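Local coordinates for protein poly-beta-1,6-N-acetyl-D-glucosamine N-deacetylase (Aggregatibacter actinomycetemcomitans, PDB 4U10) that probably removes acetyl groups from poly-beta-1,6-N-acetyl-D-glucosamine, as a zinc-binding polysaccharide deacetylase whose N-terminal portion is present in this chain, at residues 34-39 and 87-93. Sequence-based numbering, arbitrary orientation.
Sequences LISHFN and ILKAYNY
The ring of Phe-38 sits between Tyr-93, whose CD2 lies over one face, and Leu-34 of its own helix, whose CG covers the opposite face; CD1 of Tyr-91 meets its edge. Both tyrosines make T-shaped pairs with it, in opposite senses: Tyr-93 presents its edge to the phenylalanine face (centroids of the two rings 5.0 Å apart, planes at 68°), whereas Phe-38 turns its own edge to the face of Tyr-91. Over that same Tyr-91 ring stands CB of Phe-38, a CH-pi contact 3.9 Å from the centroid. With CG anti to its carbonyl carbon (chi1 -79°), Phe-38 reaches across to the other helix, where its CE2 packs 3.5 Å from CG2 of Ile-87 and its CZ touches CD2 of Leu-88. Segments 34-39 and 87-91, of helices 31-42 and 79-91, run nearly parallel, 23° apart, on the outside of the deacetylase domain; Phe-38, Leu-88 and Tyr-93 all rest on Leu-71 of the central strand 68-75. A Schellman motif at Asn-92 ends the second helix and leads into Tyr-93, whose hydroxyl donates to the backbone O of Phe-38 (OH to O 2.8 Å), somewhat tilted from the carbonyl plane. OH of Tyr-91 lies 2.4 Å from OD1 of Asn-39, a doubtfully short hydrogen bond, close to the zinc bound by Lys-42 and Asp-43. Toward the N-terminal ends, CD1 of Ile-87 meets both CD2 of Leu-34 and CD1 of Ile-35, each at 4.1 Å.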
# COMPACT_ATOMS: atom_id res chain seq x y z
N LEU A 34 -1.05 17.19 -0.66
CA LEU A 34 -1.15 16.18 -1.71
C LEU A 34 -1.22 16.91 -3.08
O LEU A 34 -0.47 16.60 -4.04
CB LEU A 34 -2.42 15.32 -1.53
CG LEU A 34 -2.70 14.29 -2.65
CD1 LEU A 34 -1.60 13.22 -2.64
CD2 LEU A 34 -4.07 13.60 -2.65
N ILE A 35 -2.10 17.89 -3.16
CA ILE A 35 -2.25 18.74 -4.43
C ILE A 35 -0.95 19.39 -4.82
O ILE A 35 -0.58 19.48 -6.01
CB ILE A 35 -3.41 19.73 -4.25
CG1 ILE A 35 -4.72 18.94 -4.26
CG2 ILE A 35 -3.42 20.86 -5.31
CD1 ILE A 35 -5.98 19.68 -3.77
N SER A 36 -0.17 19.76 -3.79
CA SER A 36 1.09 20.44 -4.02
C SER A 36 2.09 19.50 -4.63
O SER A 36 2.89 19.88 -5.54
CB SER A 36 1.63 21.12 -2.73
OG SER A 36 2.38 20.25 -1.94
N HIS A 37 2.09 18.27 -4.14
CA HIS A 37 2.89 17.26 -4.74
C HIS A 37 2.42 16.99 -6.21
O HIS A 37 3.25 16.87 -7.07
CB HIS A 37 2.83 15.96 -3.95
CG HIS A 37 3.44 16.04 -2.61
ND1 HIS A 37 3.30 15.04 -1.68
CD2 HIS A 37 4.16 17.01 -2.01
CE1 HIS A 37 3.96 15.36 -0.58
NE2 HIS A 37 4.48 16.55 -0.75
N PHE A 38 1.13 16.86 -6.42
CA PHE A 38 0.55 16.54 -7.76
C PHE A 38 0.85 17.61 -8.77
O PHE A 38 1.16 17.33 -9.92
CB PHE A 38 -0.97 16.39 -7.67
CG PHE A 38 -1.40 15.07 -7.11
CD1 PHE A 38 -0.49 14.22 -6.49
CD2 PHE A 38 -2.72 14.71 -7.15
CE1 PHE A 38 -0.91 13.00 -5.95
CE2 PHE A 38 -3.13 13.51 -6.62
CZ PHE A 38 -2.22 12.64 -6.04
N ASN A 39 0.76 18.85 -8.30
CA ASN A 39 1.26 20.02 -9.07
C ASN A 39 2.77 20.07 -9.32
O ASN A 39 3.19 20.42 -10.40
CB ASN A 39 0.87 21.29 -8.35
CG ASN A 39 -0.59 21.57 -8.47
OD1 ASN A 39 -1.26 21.04 -9.36
ND2 ASN A 39 -1.11 22.40 -7.55
N ILE A 87 -9.56 13.89 -6.47
CA ILE A 87 -8.35 14.56 -6.86
C ILE A 87 -7.64 13.79 -7.95
O ILE A 87 -7.22 14.37 -8.94
CB ILE A 87 -7.41 14.81 -5.66
CG1 ILE A 87 -8.07 15.79 -4.68
CG2 ILE A 87 -6.07 15.42 -6.12
CD1 ILE A 87 -7.39 15.84 -3.31
N LEU A 88 -7.58 12.46 -7.83
CA LEU A 88 -6.92 11.66 -8.90
C LEU A 88 -7.64 11.86 -10.22
O LEU A 88 -6.98 12.01 -11.27
CB LEU A 88 -6.87 10.18 -8.56
CG LEU A 88 -6.07 9.70 -7.35
CD1 LEU A 88 -6.32 8.24 -7.02
CD2 LEU A 88 -4.60 10.04 -7.59
N LYS A 89 -8.97 11.85 -10.16
CA LYS A 89 -9.82 12.06 -11.32
C LYS A 89 -9.60 13.45 -11.94
O LYS A 89 -9.48 13.54 -13.14
CB LYS A 89 -11.29 11.88 -10.99
CG LYS A 89 -11.66 10.46 -10.68
CD LYS A 89 -13.15 10.25 -10.71
CE LYS A 89 -13.82 10.99 -9.57
NZ LYS A 89 -15.21 10.48 -9.30
N ALA A 90 -9.59 14.50 -11.14
CA ALA A 90 -9.27 15.87 -11.58
C ALA A 90 -7.90 16.02 -12.27
O ALA A 90 -7.76 16.72 -13.26
CB ALA A 90 -9.27 16.80 -10.36
N TYR A 91 -6.88 15.36 -11.74
CA TYR A 91 -5.57 15.37 -12.37
C TYR A 91 -5.37 14.33 -13.47
O TYR A 91 -4.33 14.31 -14.11
CB TYR A 91 -4.53 15.16 -11.28
CG TYR A 91 -4.26 16.44 -10.53
CD1 TYR A 91 -5.10 16.88 -9.54
CD2 TYR A 91 -3.12 17.19 -10.84
CE1 TYR A 91 -4.81 18.07 -8.84
CE2 TYR A 91 -2.83 18.38 -10.19
CZ TYR A 91 -3.69 18.85 -9.22
OH TYR A 91 -3.34 20.03 -8.58
N ASN A 92 -6.35 13.47 -13.64
CA ASN A 92 -6.20 12.23 -14.39
C ASN A 92 -4.88 11.44 -14.06
O ASN A 92 -4.12 10.99 -14.92
CB ASN A 92 -6.41 12.49 -15.88
CG ASN A 92 -6.69 11.21 -16.63
OD1 ASN A 92 -7.48 10.36 -16.20
ND2 ASN A 92 -6.03 11.06 -17.75
N TYR A 93 -4.67 11.28 -12.75
CA TYR A 93 -3.59 10.49 -12.18
C TYR A 93 -4.03 9.13 -11.75
O TYR A 93 -4.93 8.99 -10.91
CB TYR A 93 -3.00 11.20 -10.97
CG TYR A 93 -2.05 12.33 -11.27
CD1 TYR A 93 -1.67 12.67 -12.58
CD2 TYR A 93 -1.49 13.03 -10.23
CE1 TYR A 93 -0.77 13.72 -12.80
CE2 TYR A 93 -0.58 14.06 -10.46
CZ TYR A 93 -0.24 14.41 -11.75
OH TYR A 93 0.69 15.43 -11.92